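Local coordinates for Os03g0854200 protein (PDB 3HKM) that degrades RNA phosphorolytically and DNA hydrolytically in vitro, binds double-stranded DNA and single-stranded RNA, and is a probable component of the exosome, at residues G29-A34 against C123-V128; G36-L41 against G113-C118; A43-K48 against S103-V108; A60-V65 against T87-C92; K135-A140 against D224-T229. All blocks are in the same frame, centred on the assembly; numbering follows the deposited sequence.

Interaction 1: residues G29-A34 against C123-V128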
# COMPACT_ATOMS: atom_id res chain seq x y z
N GLY A 29 -5.25 -8.93 -13.02
CA GLY A 29 -4.06 -8.13 -12.82
C GLY A 29 -3.32 -8.59 -11.58
O GLY A 29 -3.93 -8.86 -10.55
N SER A 30 -2.00 -8.70 -11.68
CA SER A 30 -1.22 -8.97 -10.48
C SER A 30 0.13 -8.25 -10.48
O SER A 30 0.61 -7.80 -11.52
CB SER A 30 -1.08 -10.48 -10.24
OG SER A 30 -0.37 -11.14 -11.27
N ALA A 31 0.72 -8.14 -9.30
CA ALA A 31 1.99 -7.46 -9.12
C ALA A 31 2.71 -8.07 -7.93
O ALA A 31 2.18 -8.09 -6.83
CB ALA A 31 1.76 -5.97 -8.88
N ARG A 32 3.91 -8.59 -8.16
CA ARG A 32 4.80 -8.91 -7.07
C ARG A 32 5.67 -7.68 -6.84
O ARG A 32 6.60 -7.40 -7.60
CB ARG A 32 5.65 -10.15 -7.37
CG ARG A 32 6.98 -10.18 -6.60
CD ARG A 32 7.70 -11.51 -6.72
NE ARG A 32 6.93 -12.58 -6.09
CZ ARG A 32 7.43 -13.71 -5.62
NH1 ARG A 32 8.73 -13.95 -5.69
NH2 ARG A 32 6.64 -14.61 -5.07
N TRP A 33 5.36 -6.94 -5.79
CA TRP A 33 5.99 -5.65 -5.54
C TRP A 33 7.04 -5.79 -4.43
O TRP A 33 6.77 -6.39 -3.38
CB TRP A 33 4.91 -4.63 -5.18
CG TRP A 33 5.38 -3.25 -4.92
CD1 TRP A 33 5.95 -2.78 -3.78
CD2 TRP A 33 5.29 -2.13 -5.81
NE1 TRP A 33 6.24 -1.45 -3.90
CE2 TRP A 33 5.85 -1.02 -5.14
CE3 TRP A 33 4.81 -1.96 -7.11
CZ2 TRP A 33 5.93 0.25 -5.73
CZ3 TRP A 33 4.89 -0.69 -7.69
CH2 TRP A 33 5.44 0.39 -7.00
N ALA A 34 8.23 -5.25 -4.67
CA ALA A 34 9.31 -5.35 -3.70
C ALA A 34 9.94 -4.00 -3.34
O ALA A 34 10.27 -3.19 -4.20
CB ALA A 34 10.38 -6.33 -4.18
N CYS A 123 -0.83 -3.12 -4.48
CA CYS A 123 -2.23 -3.29 -4.83
C CYS A 123 -2.67 -2.23 -5.80
O CYS A 123 -3.53 -2.48 -6.65
CB CYS A 123 -3.11 -3.26 -3.58
SG CYS A 123 -3.15 -4.84 -2.71
N CYS A 124 -2.10 -1.04 -5.68
CA CYS A 124 -2.40 0.03 -6.64
C CYS A 124 -1.90 -0.35 -8.02
O CYS A 124 -2.54 -0.05 -9.03
CB CYS A 124 -1.77 1.35 -6.21
SG CYS A 124 -1.99 2.66 -7.45
N ALA A 125 -0.75 -1.02 -8.07
CA ALA A 125 -0.18 -1.46 -9.33
C ALA A 125 -1.01 -2.57 -9.97
O ALA A 125 -1.26 -2.55 -11.18
CB ALA A 125 1.25 -1.92 -9.15
N ALA A 126 -1.43 -3.54 -9.16
CA ALA A 126 -2.23 -4.66 -9.66
C ALA A 126 -3.62 -4.23 -10.15
O ALA A 126 -4.10 -4.74 -11.16
CB ALA A 126 -2.34 -5.74 -8.60
N LEU A 127 -4.26 -3.30 -9.46
CA LEU A 127 -5.53 -2.73 -9.91
C LEU A 127 -5.39 -2.07 -11.27
O LEU A 127 -6.22 -2.24 -12.16
CB LEU A 127 -6.05 -1.68 -8.92
CG LEU A 127 -6.52 -2.14 -7.55
CD1 LEU A 127 -6.58 -0.96 -6.60
CD2 LEU A 127 -7.87 -2.83 -7.66
N VAL A 128 -4.33 -1.27 -11.42
CA VAL A 128 -4.07 -0.61 -12.68
C VAL A 128 -3.90 -1.65 -13.78
O VAL A 128 -4.44 -1.51 -14.88
CB VAL A 128 -2.81 0.28 -12.61
CG1 VAL A 128 -2.36 0.69 -14.00
CG2 VAL A 128 -3.09 1.49 -11.75

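Interaction 2: residues G36-L41 against G113-C118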
# COMPACT_ATOMS: atom_id res chain seq x y z
N GLY A 36 13.18 -3.25 -0.95
CA GLY A 36 14.16 -3.97 -0.17
C GLY A 36 13.73 -5.42 -0.07
O GLY A 36 13.31 -6.02 -1.06
N ASP A 37 13.82 -5.99 1.13
CA ASP A 37 13.45 -7.39 1.35
C ASP A 37 11.98 -7.54 1.67
O ASP A 37 11.47 -8.65 1.80
CB ASP A 37 14.27 -8.00 2.50
CG ASP A 37 15.68 -8.36 2.09
OD1 ASP A 37 16.38 -8.94 2.93
OD2 ASP A 37 16.07 -8.07 0.93
N THR A 38 11.28 -6.42 1.83
CA THR A 38 9.84 -6.46 2.02
C THR A 38 9.19 -6.67 0.67
O THR A 38 9.19 -5.76 -0.18
CB THR A 38 9.31 -5.17 2.65
OG1 THR A 38 9.79 -5.07 3.99
CG2 THR A 38 7.78 -5.17 2.66
N ILE A 39 8.65 -7.86 0.45
CA ILE A 39 8.05 -8.19 -0.83
C ILE A 39 6.64 -8.79 -0.71
O ILE A 39 6.36 -9.58 0.20
CB ILE A 39 8.99 -9.06 -1.72
CG1 ILE A 39 8.18 -10.04 -2.56
CG2 ILE A 39 10.05 -9.76 -0.88
CD1 ILE A 39 8.94 -10.61 -3.69
N VAL A 40 5.78 -8.40 -1.64
CA VAL A 40 4.36 -8.71 -1.59
C VAL A 40 3.84 -9.12 -2.97
O VAL A 40 4.33 -8.64 -3.99
CB VAL A 40 3.60 -7.46 -1.10
CG1 VAL A 40 2.32 -7.25 -1.88
CG2 VAL A 40 3.36 -7.50 0.43
N LEU A 41 2.84 -10.01 -3.01
CA LEU A 41 2.16 -10.35 -4.26
C LEU A 41 0.70 -9.93 -4.24
O LEU A 41 -0.06 -10.36 -3.37
CB LEU A 41 2.28 -11.85 -4.58
CG LEU A 41 1.39 -12.35 -5.73
CD1 LEU A 41 1.82 -11.73 -7.06
CD2 LEU A 41 1.40 -13.87 -5.83
N GLY A 113 9.95 -4.66 6.88
CA GLY A 113 9.47 -3.34 7.25
C GLY A 113 8.64 -2.64 6.19
O GLY A 113 8.68 -3.02 5.02
N SER A 114 7.91 -1.60 6.61
CA SER A 114 6.96 -0.87 5.77
C SER A 114 6.04 -1.80 4.98
O SER A 114 5.82 -1.62 3.79
CB SER A 114 7.68 0.11 4.84
OG SER A 114 8.25 1.18 5.57
N LEU A 115 5.49 -2.81 5.66
CA LEU A 115 4.68 -3.84 5.02
C LEU A 115 3.33 -3.34 4.50
O LEU A 115 2.89 -3.72 3.42
CB LEU A 115 4.47 -5.03 5.96
CG LEU A 115 3.80 -6.25 5.31
CD1 LEU A 115 4.62 -6.72 4.11
CD2 LEU A 115 3.60 -7.37 6.32
N LEU A 116 2.67 -2.48 5.27
CA LEU A 116 1.37 -1.97 4.85
C LEU A 116 1.54 -0.97 3.69
O LEU A 116 0.79 -1.02 2.70
CB LEU A 116 0.62 -1.38 6.03
CG LEU A 116 -0.90 -1.20 5.95
CD1 LEU A 116 -1.31 0.26 6.03
CD2 LEU A 116 -1.50 -1.90 4.72
N PRO A 117 2.51 -0.04 3.80
CA PRO A 117 2.76 0.83 2.65
C PRO A 117 3.18 0.03 1.41
O PRO A 117 2.78 0.38 0.30
CB PRO A 117 3.92 1.71 3.13
CG PRO A 117 3.75 1.77 4.60
CD PRO A 117 3.25 0.40 4.99
N CYS A 118 3.96 -1.02 1.59
CA CYS A 118 4.36 -1.86 0.46
C CYS A 118 3.14 -2.55 -0.15
O CYS A 118 2.95 -2.53 -1.38
CB CYS A 118 5.40 -2.90 0.89
SG CYS A 118 5.97 -4.00 -0.44

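Interaction 3: residues A43-K48 against S103-V108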
# COMPACT_ATOMS: atom_id res chain seq x y z
N ALA A 43 -3.00 -9.71 -6.22
CA ALA A 43 -3.80 -10.33 -7.28
C ALA A 43 -5.20 -9.71 -7.34
O ALA A 43 -5.88 -9.64 -6.32
CB ALA A 43 -3.90 -11.85 -7.06
N VAL A 44 -5.61 -9.28 -8.52
CA VAL A 44 -6.91 -8.63 -8.71
C VAL A 44 -7.72 -9.37 -9.75
O VAL A 44 -7.18 -9.78 -10.77
CB VAL A 44 -6.76 -7.18 -9.17
CG1 VAL A 44 -8.11 -6.47 -9.15
CG2 VAL A 44 -5.74 -6.44 -8.31
N TYR A 45 -9.03 -9.51 -9.52
CA TYR A 45 -9.83 -10.34 -10.42
C TYR A 45 -10.91 -9.60 -11.26
O TYR A 45 -12.09 -9.86 -11.14
CB TYR A 45 -10.37 -11.55 -9.64
CG TYR A 45 -9.22 -12.40 -9.12
CD1 TYR A 45 -8.59 -13.32 -9.93
CD2 TYR A 45 -8.72 -12.21 -7.83
CE1 TYR A 45 -7.52 -14.07 -9.48
CE2 TYR A 45 -7.64 -12.96 -7.37
CZ TYR A 45 -7.04 -13.89 -8.20
OH TYR A 45 -5.97 -14.64 -7.76
N GLY A 46 -10.45 -8.69 -12.14
CA GLY A 46 -11.31 -7.90 -13.04
C GLY A 46 -12.61 -7.53 -12.37
O GLY A 46 -12.85 -7.92 -11.24
N PRO A 47 -13.47 -6.74 -13.05
CA PRO A 47 -14.75 -6.58 -12.36
C PRO A 47 -15.66 -7.76 -12.68
O PRO A 47 -15.93 -8.02 -13.86
CB PRO A 47 -15.30 -5.27 -12.94
CG PRO A 47 -14.16 -4.65 -13.72
CD PRO A 47 -13.33 -5.80 -14.17
N LYS A 48 -16.11 -8.48 -11.65
CA LYS A 48 -16.96 -9.66 -11.82
C LYS A 48 -18.44 -9.36 -11.49
O LYS A 48 -18.75 -8.88 -10.40
CB LYS A 48 -16.44 -10.82 -10.96
CG LYS A 48 -17.32 -12.08 -11.02
CD LYS A 48 -16.80 -13.20 -10.11
CE LYS A 48 -17.67 -14.45 -10.21
NZ LYS A 48 -17.09 -15.60 -9.47
N SER A 103 -12.16 -8.57 -6.41
CA SER A 103 -11.52 -9.15 -5.24
C SER A 103 -10.01 -9.02 -5.31
O SER A 103 -9.38 -9.46 -6.26
CB SER A 103 -11.89 -10.62 -5.07
OG SER A 103 -13.30 -10.80 -5.11
N VAL A 104 -9.44 -8.41 -4.27
CA VAL A 104 -8.01 -8.25 -4.16
C VAL A 104 -7.45 -9.25 -3.14
O VAL A 104 -7.94 -9.34 -2.01
CB VAL A 104 -7.66 -6.82 -3.71
CG1 VAL A 104 -6.15 -6.61 -3.65
CG2 VAL A 104 -8.31 -5.80 -4.64
N ILE A 105 -6.44 -10.00 -3.55
CA ILE A 105 -5.72 -10.86 -2.62
C ILE A 105 -4.29 -10.37 -2.47
O ILE A 105 -3.61 -10.12 -3.46
CB ILE A 105 -5.73 -12.34 -3.05
CG1 ILE A 105 -7.16 -12.87 -3.06
CG2 ILE A 105 -4.87 -13.17 -2.10
CD1 ILE A 105 -7.24 -14.38 -3.14
N LEU A 106 -3.87 -10.20 -1.23
CA LEU A 106 -2.54 -9.73 -0.91
C LEU A 106 -1.80 -10.84 -0.17
O LEU A 106 -2.20 -11.25 0.91
CB LEU A 106 -2.63 -8.46 -0.06
CG LEU A 106 -1.36 -7.64 0.20
CD1 LEU A 106 -0.49 -8.27 1.28
CD2 LEU A 106 -0.58 -7.43 -1.09
N GLN A 107 -0.74 -11.34 -0.78
CA GLN A 107 0.06 -12.39 -0.18
C GLN A 107 1.43 -11.85 0.21
O GLN A 107 2.20 -11.41 -0.65
CB GLN A 107 0.21 -13.56 -1.16
CG GLN A 107 1.24 -14.60 -0.73
CD GLN A 107 0.78 -15.42 0.47
OE1 GLN A 107 1.42 -15.41 1.53
NE2 GLN A 107 -0.33 -16.12 0.31
N VAL A 108 1.72 -11.87 1.51
CA VAL A 108 3.04 -11.47 2.00
C VAL A 108 4.10 -12.53 1.72
O VAL A 108 3.91 -13.71 1.99
CB VAL A 108 3.01 -11.15 3.50
CG1 VAL A 108 4.38 -10.71 3.98
CG2 VAL A 108 2.00 -10.05 3.76

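Interaction 4: residues A60-V65 against T87-C92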
# COMPACT_ATOMS: atom_id res chain seq x y z
N ALA A 60 -19.98 -0.32 -7.47
CA ALA A 60 -19.05 -1.44 -7.57
C ALA A 60 -18.46 -1.83 -6.20
O ALA A 60 -18.21 -0.98 -5.35
CB ALA A 60 -17.93 -1.13 -8.56
N SER A 61 -18.25 -3.13 -6.00
CA SER A 61 -17.69 -3.64 -4.76
C SER A 61 -16.21 -3.94 -4.91
O SER A 61 -15.78 -4.51 -5.92
CB SER A 61 -18.41 -4.92 -4.32
OG SER A 61 -19.80 -4.69 -4.18
N ILE A 62 -15.43 -3.55 -3.91
CA ILE A 62 -14.02 -3.93 -3.82
C ILE A 62 -13.85 -4.70 -2.52
O ILE A 62 -14.26 -4.22 -1.47
CB ILE A 62 -13.08 -2.70 -3.87
CG1 ILE A 62 -12.89 -2.21 -5.32
CG2 ILE A 62 -11.71 -3.05 -3.31
CD1 ILE A 62 -14.06 -1.46 -5.90
N GLU A 63 -13.30 -5.90 -2.60
CA GLU A 63 -13.10 -6.75 -1.43
C GLU A 63 -11.64 -7.18 -1.31
O GLU A 63 -10.96 -7.31 -2.33
CB GLU A 63 -14.02 -7.97 -1.50
CG GLU A 63 -15.47 -7.59 -1.79
CD GLU A 63 -16.46 -8.68 -1.42
OE1 GLU A 63 -16.06 -9.86 -1.41
OE2 GLU A 63 -17.64 -8.34 -1.16
N VAL A 64 -11.16 -7.40 -0.09
CA VAL A 64 -9.75 -7.70 0.13
C VAL A 64 -9.50 -8.76 1.21
O VAL A 64 -10.09 -8.73 2.28
CB VAL A 64 -8.96 -6.42 0.49
CG1 VAL A 64 -7.46 -6.65 0.35
CG2 VAL A 64 -9.40 -5.25 -0.39
N VAL A 65 -8.62 -9.71 0.90
CA VAL A 65 -8.18 -10.67 1.89
C VAL A 65 -6.67 -10.61 2.02
O VAL A 65 -5.94 -10.75 1.03
CB VAL A 65 -8.69 -12.12 1.60
CG1 VAL A 65 -9.24 -12.24 0.19
CG2 VAL A 65 -7.62 -13.17 1.87
N THR A 87 -8.49 1.95 1.98
CA THR A 87 -7.67 2.70 1.04
C THR A 87 -8.04 2.40 -0.41
O THR A 87 -8.14 3.31 -1.24
CB THR A 87 -6.17 2.36 1.22
OG1 THR A 87 -5.79 2.53 2.59
CG2 THR A 87 -5.32 3.26 0.34
N LEU A 88 -8.25 1.12 -0.71
CA LEU A 88 -8.56 0.71 -2.07
C LEU A 88 -9.96 1.15 -2.48
O LEU A 88 -10.13 1.72 -3.55
CB LEU A 88 -8.42 -0.80 -2.22
CG LEU A 88 -7.01 -1.36 -2.20
CD1 LEU A 88 -7.06 -2.77 -2.71
CD2 LEU A 88 -6.07 -0.53 -3.05
N GLN A 89 -10.94 0.89 -1.63
CA GLN A 89 -12.31 1.33 -1.88
C GLN A 89 -12.31 2.84 -2.12
O GLN A 89 -13.08 3.36 -2.94
CB GLN A 89 -13.23 0.96 -0.71
CG GLN A 89 -13.44 -0.54 -0.57
CD GLN A 89 -14.31 -0.93 0.61
OE1 GLN A 89 -14.33 -0.25 1.64
NE2 GLN A 89 -15.03 -2.03 0.47
N SER A 90 -11.43 3.53 -1.41
CA SER A 90 -11.25 4.97 -1.54
C SER A 90 -10.79 5.42 -2.93
O SER A 90 -11.38 6.34 -3.51
CB SER A 90 -10.25 5.47 -0.48
OG SER A 90 -9.99 6.85 -0.65
N ILE A 91 -9.76 4.78 -3.46
CA ILE A 91 -9.17 5.24 -4.71
C ILE A 91 -9.90 4.73 -5.94
O ILE A 91 -9.79 5.31 -7.00
CB ILE A 91 -7.68 4.87 -4.84
CG1 ILE A 91 -7.52 3.41 -5.25
CG2 ILE A 91 -6.91 5.20 -3.56
CD1 ILE A 91 -6.08 2.98 -5.46
N CYS A 92 -10.64 3.64 -5.79
CA CYS A 92 -11.37 3.05 -6.91
C CYS A 92 -12.57 3.90 -7.28
O CYS A 92 -13.31 4.37 -6.40
CB CYS A 92 -11.82 1.63 -6.57
SG CYS A 92 -10.49 0.38 -6.64

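Interaction 5: residues K135-A140 against D224-T229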
# COMPACT_ATOMS: atom_id res chain seq x y z
N LYS A 135 -9.79 6.53 -9.23
CA LYS A 135 -9.89 7.99 -9.17
C LYS A 135 -8.50 8.63 -9.34
O LYS A 135 -8.35 9.71 -9.91
CB LYS A 135 -10.46 8.45 -7.83
CG LYS A 135 -11.89 8.03 -7.51
CD LYS A 135 -12.32 8.72 -6.21
CE LYS A 135 -13.53 8.06 -5.56
NZ LYS A 135 -14.84 8.51 -6.14
N HIS A 136 -7.49 7.94 -8.82
CA HIS A 136 -6.12 8.42 -8.81
C HIS A 136 -5.24 7.29 -8.28
O HIS A 136 -5.75 6.32 -7.71
CB HIS A 136 -5.98 9.63 -7.89
CG HIS A 136 -6.73 9.48 -6.60
ND1 HIS A 136 -6.33 8.62 -5.61
CD2 HIS A 136 -7.87 10.07 -6.15
CE1 HIS A 136 -7.18 8.68 -4.60
NE2 HIS A 136 -8.13 9.55 -4.91
N LEU A 137 -3.94 7.42 -8.48
CA LEU A 137 -2.97 6.48 -7.91
C LEU A 137 -2.90 6.63 -6.38
O LEU A 137 -3.09 7.72 -5.85
CB LEU A 137 -1.58 6.75 -8.48
CG LEU A 137 -1.08 5.99 -9.69
CD1 LEU A 137 -2.10 5.94 -10.81
CD2 LEU A 137 0.23 6.59 -10.17
N ALA A 138 -2.63 5.52 -5.70
CA ALA A 138 -2.29 5.56 -4.28
C ALA A 138 -0.81 5.23 -4.11
O ALA A 138 -0.35 4.16 -4.52
CB ALA A 138 -3.16 4.61 -3.48
N VAL A 139 -0.06 6.15 -3.51
CA VAL A 139 1.36 5.93 -3.24
C VAL A 139 1.60 6.05 -1.73
O VAL A 139 1.45 7.12 -1.15
CB VAL A 139 2.25 6.91 -4.06
CG1 VAL A 139 3.64 7.01 -3.47
CG2 VAL A 139 2.33 6.48 -5.51
N ALA A 140 1.95 4.94 -1.10
CA ALA A 140 2.09 4.90 0.35
C ALA A 140 3.55 4.86 0.78
O ALA A 140 4.39 4.28 0.10
CB ALA A 140 1.35 3.70 0.92
N ASP A 224 6.05 7.97 -10.45
CA ASP A 224 6.78 8.03 -11.72
C ASP A 224 7.11 6.60 -12.19
O ASP A 224 7.19 6.34 -13.38
CB ASP A 224 8.09 8.82 -11.57
CG ASP A 224 7.89 10.33 -11.39
OD1 ASP A 224 6.74 10.82 -11.52
OD2 ASP A 224 8.89 11.02 -11.10
N PHE A 225 7.30 5.70 -11.23
CA PHE A 225 7.53 4.28 -11.49
C PHE A 225 6.24 3.63 -12.02
O PHE A 225 6.25 2.96 -13.06
CB PHE A 225 7.99 3.61 -10.18
CG PHE A 225 8.32 2.14 -10.31
CD1 PHE A 225 9.38 1.71 -11.09
CD2 PHE A 225 7.59 1.19 -9.61
CE1 PHE A 225 9.70 0.37 -11.19
CE2 PHE A 225 7.90 -0.16 -9.71
CZ PHE A 225 8.96 -0.57 -10.51
N MET A 226 5.14 3.85 -11.30
CA MET A 226 3.82 3.41 -11.74
C MET A 226 3.44 3.99 -13.10
O MET A 226 2.88 3.28 -13.94
CB MET A 226 2.76 3.80 -10.71
CG MET A 226 2.86 3.06 -9.37
SD MET A 226 1.62 3.59 -8.16
CE MET A 226 2.06 2.57 -6.76
N ARG A 227 3.72 5.26 -13.32
CA ARG A 227 3.27 5.93 -14.55
C ARG A 227 4.11 5.61 -15.80
O ARG A 227 3.63 5.71 -16.93
CB ARG A 227 3.18 7.44 -14.33
CG ARG A 227 1.99 7.86 -13.47
CD ARG A 227 0.79 8.28 -14.31
NE ARG A 227 -0.40 8.52 -13.50
CZ ARG A 227 -0.46 9.44 -12.54
NH1 ARG A 227 0.60 10.19 -12.29
NH2 ARG A 227 -1.57 9.60 -11.83
N THR A 228 5.37 5.24 -15.61
CA THR A 228 6.22 4.96 -16.75
C THR A 228 6.65 3.49 -16.81
O THR A 228 6.06 2.70 -17.54
CB THR A 228 7.46 5.87 -16.77
OG1 THR A 228 7.03 7.23 -16.92
CG2 THR A 228 8.36 5.51 -17.94
N THR A 229 7.66 3.14 -16.03
CA THR A 229 8.23 1.80 -16.06
C THR A 229 7.17 0.70 -16.08
O THR A 229 7.24 -0.23 -16.90
CB THR A 229 9.17 1.59 -14.86
OG1 THR A 229 10.08 2.69 -14.77
CG2 THR A 229 9.94 0.29 -15.00

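Interaction 1: residues G29-A34 against C123-V128
Ala31 touches Ala125 and Ala126 through methyls, and the Trp33 ring touches Ala125; this apolar contact accounts for most of what joins the strand to the helix. The methyl of Ala31 meets two helix methyls, Ala125 CB and Ala126 CB, both at 4.1 Å. Ala126 CB also reaches the strand backbone itself, lying 3.9 Å from Ser30 CA. With nothing larger than a methyl at these helix positions, the axes of the two short segments come within 6.1 Å, running at 149° to each other.

The aromatic part belongs to Trp33. Its CG stands anti to the backbone N (chi1 -179°), which carries the six-membered ring toward the helix, where CE3 lies 4.1 Å from Ala125 CB. The same ring meets Phe225 of helix 205-229, with the planes at about 75°.

Backbone fit supplies the third component. Gly29 CA is 3.8 Å from Ala126 O, and a CB modelled on this glycine would point at the helix and run into that oxygen, so a bare backbone suits the site. No hydrogen bond links the two segments. Ser30 turns its CB away from the helix, and its OG is hydrogen-bonded to Leu24 N.

Strand 29-35 thus lies in the mixed sheet with helix 115-130 packed against one face, the alpha/beta layering of an RNase PH domain.

Interaction 2: residues G36-L41 against G113-C118
Thr38 OG1 takes part in two hydrogen bonds: it donates to Gly113 O at a short 2.5 Å and accepts one from Asp112 N. The donor lies in the carbonyl plane of Gly113, on a lone pair, with a C=O...OG1 angle of 130°. Gly113 O is itself shared, since Arg15 NH1 bonds to it as well. In this RNase PH domain, the bond ties the start of strand 38-49 to the turn that leads from strand 100-110 into helix 115-130.

The two branches of Thr38 divide the work. OG1 stands beside the backbone N while CG2 is anti to it (chi1 -67°), so the hydroxyl serves the turn and the methyl packs on Leu115 and Cys118 in the first turn of the helix. CG2 lies 3.8 Å from Leu115 CD1 and 3.7 Å from Cys118 CB. Gly113 is at phi 105°, a conformation in which a CB would press on the carbonyl oxygen of the preceding residue.

Ser114 occupies the N-cap position without a capping bond from its side chain; its OG bonds to Thr155 O. At Val40 the contact is apolar. Val40 and Leu115 cross obliquely, Val40 CG2 being 4.0 Å from Leu115 CD1, so this one leucine methyl touches both strand residues. Cys118 SG lies 4.2 Å from Val40 CB. The same sulfur also approaches Thr38 O, at 3.7 Å, a close approach and not a bond.

Interaction 3: residues A43-K48 against S103-V108
Ala43 and Ile105 face each other as a hydrogen-bonded antiparallel pair, with Val44 and Val104 forming the adjacent non-hydrogen-bonded pair whose side chains emerge on the other face of the sheet. Both pairs lie inside the mixed sheet of the RNase PH domain, between neighbouring strands 38-49 and 100-110. On the Ala43 face the contact is direct but light: Ala43 CB is 4.4 Å from Ile105 CB. On the valine face, Val44 packs on Ala126 and Ala130 and Val104 on Cys123 of helix 115-130.

Tyr45 lies alongside Ser103 and Ile105, with the edge of its ring toward them. CG lies beside the backbone N, anti to the carbonyl carbon (chi1 -61°), so the ring leans over toward the neighbouring strand. Ser103 O lies at the ring edge, near its plane, 3.2 Å from Tyr45 CD2, and farther along the same edge CE2 is 4.3 Å from Ile105 CG1. The ring therefore meets both a carbonyl oxygen and an aliphatic branch without stacking on either.

The backbone bonds are unequal. Ala43 N reaches Ile105 O at 2.9 Å, and Ile105 N reaches Ala43 O at 2.8 Å with a nearly straight angle of 168°. The bond from Tyr45 N to Ser103 O is weak, 3.3 Å and bent to 133°. Ala43 O also receives a CA-H...O contact from Val104 CA at 3.3 Å.

Backbone polarity thus does most of the joining, while Val44 and Val104 pack on helix 115-130. Where the pairing slackens, the Tyr45 ring edge, with CD2 close to the same oxygen, may partly make up for the weak bond.

Interaction 4: residues A60-V65 against T87-C92
The carboxamide of Gln89 is the flat group of this contact, and it meets the strand through its nitrogen: NE2 donates to Ile62 O at 3.0 Å. Ile62 O lies 20° out of the Gln89 amide plane, while NE2 itself lies in the plane of the Ile62 carbonyl. With an N-H...O angle of 149° the bond is somewhat bent. The Gln89 chain is extended beyond CG and runs past Ile62 in the opposite direction, its CG passing 4.0 Å from Ile62 CB on the way.

Beneath this polar link, Ile62 spreads its branches over three helix-side residues. CG2 is anti to the backbone N and CG1 beside it (chi1 -80°), which separates the two branches between different partners. CG2 meets Leu88 CB at 4.1 Å, the two side chains crossing at about a right angle. CG1 lies 3.8 Å from Cys92 SG, and CD1 continues to Cys92 CB at 3.9 Å. Cut back to an alanine here, the strand is likely to lose its apolar cover over Cys92 SG and Leu88 CB, with a gap opened between strand and helix. Two residues on, Val64 CG2 adds a contact of 4.1 Å with Leu88 CD1.

The axes of the short segments pass 8.5 Å apart, nearly antiparallel. Leu88 also packs on Cys123 and Leu127 of helix 115-130. Strand 61-67, helix 77-91 and strand 100-110 make a beta-alpha-beta crossover between parallel neighbouring strands, and this contact packs the connecting helix against the first strand of the unit, 61-67.

Interaction 5: residues K135-A140 against D224-T229
Met226 reaches from the helix along Leu137 to Val139, and its atoms can be followed in order. CB lies 3.8 Å from Leu137 CD2. The chain then extends fully (chi2 178°, chi3 -179°), sliding past the leucine in the opposite direction and placing SD 3.9 Å from Leu137 CG. SD also touches the next strand residue, 4.0 Å from Val139 CG2. At the tip, CE comes to 3.7 Å from Ala138 O. Met226 also packs on Cys124 of helix 115-130.

Leu137 has a second partner in Arg227, whose chain bends at chi2 to bring the guanidinium over it. CD2 stands 3.7 Å above the guanidinium plane, over its centre; NH2 makes a weak hydrogen bond to Asn173 O. A serine in place of Leu137 is likely to leave this guanidinium face without its aliphatic cover and the Met226 sulfur freer to shift.

The contact joins the start of strand 138-145 and the residue before it to helix 205-229, which packs here on the antiparallel sheet of the RNase PH domain. It does so without a hydrogen bond, part of it a leucine methyl over a guanidinium face. Burying Ala138 O with no partner in the model probably carries some cost, set against the apolar packing of Met226.

Overall arrangement
Interactions 1, 2, 4 and 5 are buried contacts of a helix-bearing segment with a strand-bearing one, whereas interaction 3 is partly buried and pairs two strands through backbone bonds. Interactions 1 to 4 all reach the mixed sheet; interaction 5 belongs to the second, antiparallel sheet. Helix 115-130 serves both interactions 1 and 2, whose centres are 12 Å apart: its later turns meet the sheet through alanine methyls against a strand and a tryptophan ring, its beginning through a hydroxyl-to-carbonyl hydrogen bond as well. Leu127 touches Leu88, linking interactions 1 and 4, and Cys124 touches Met226, linking 1 and 5. Polar side-chain bonds thus occur in interactions 2 and 4, while 1 and 5 rely on packing.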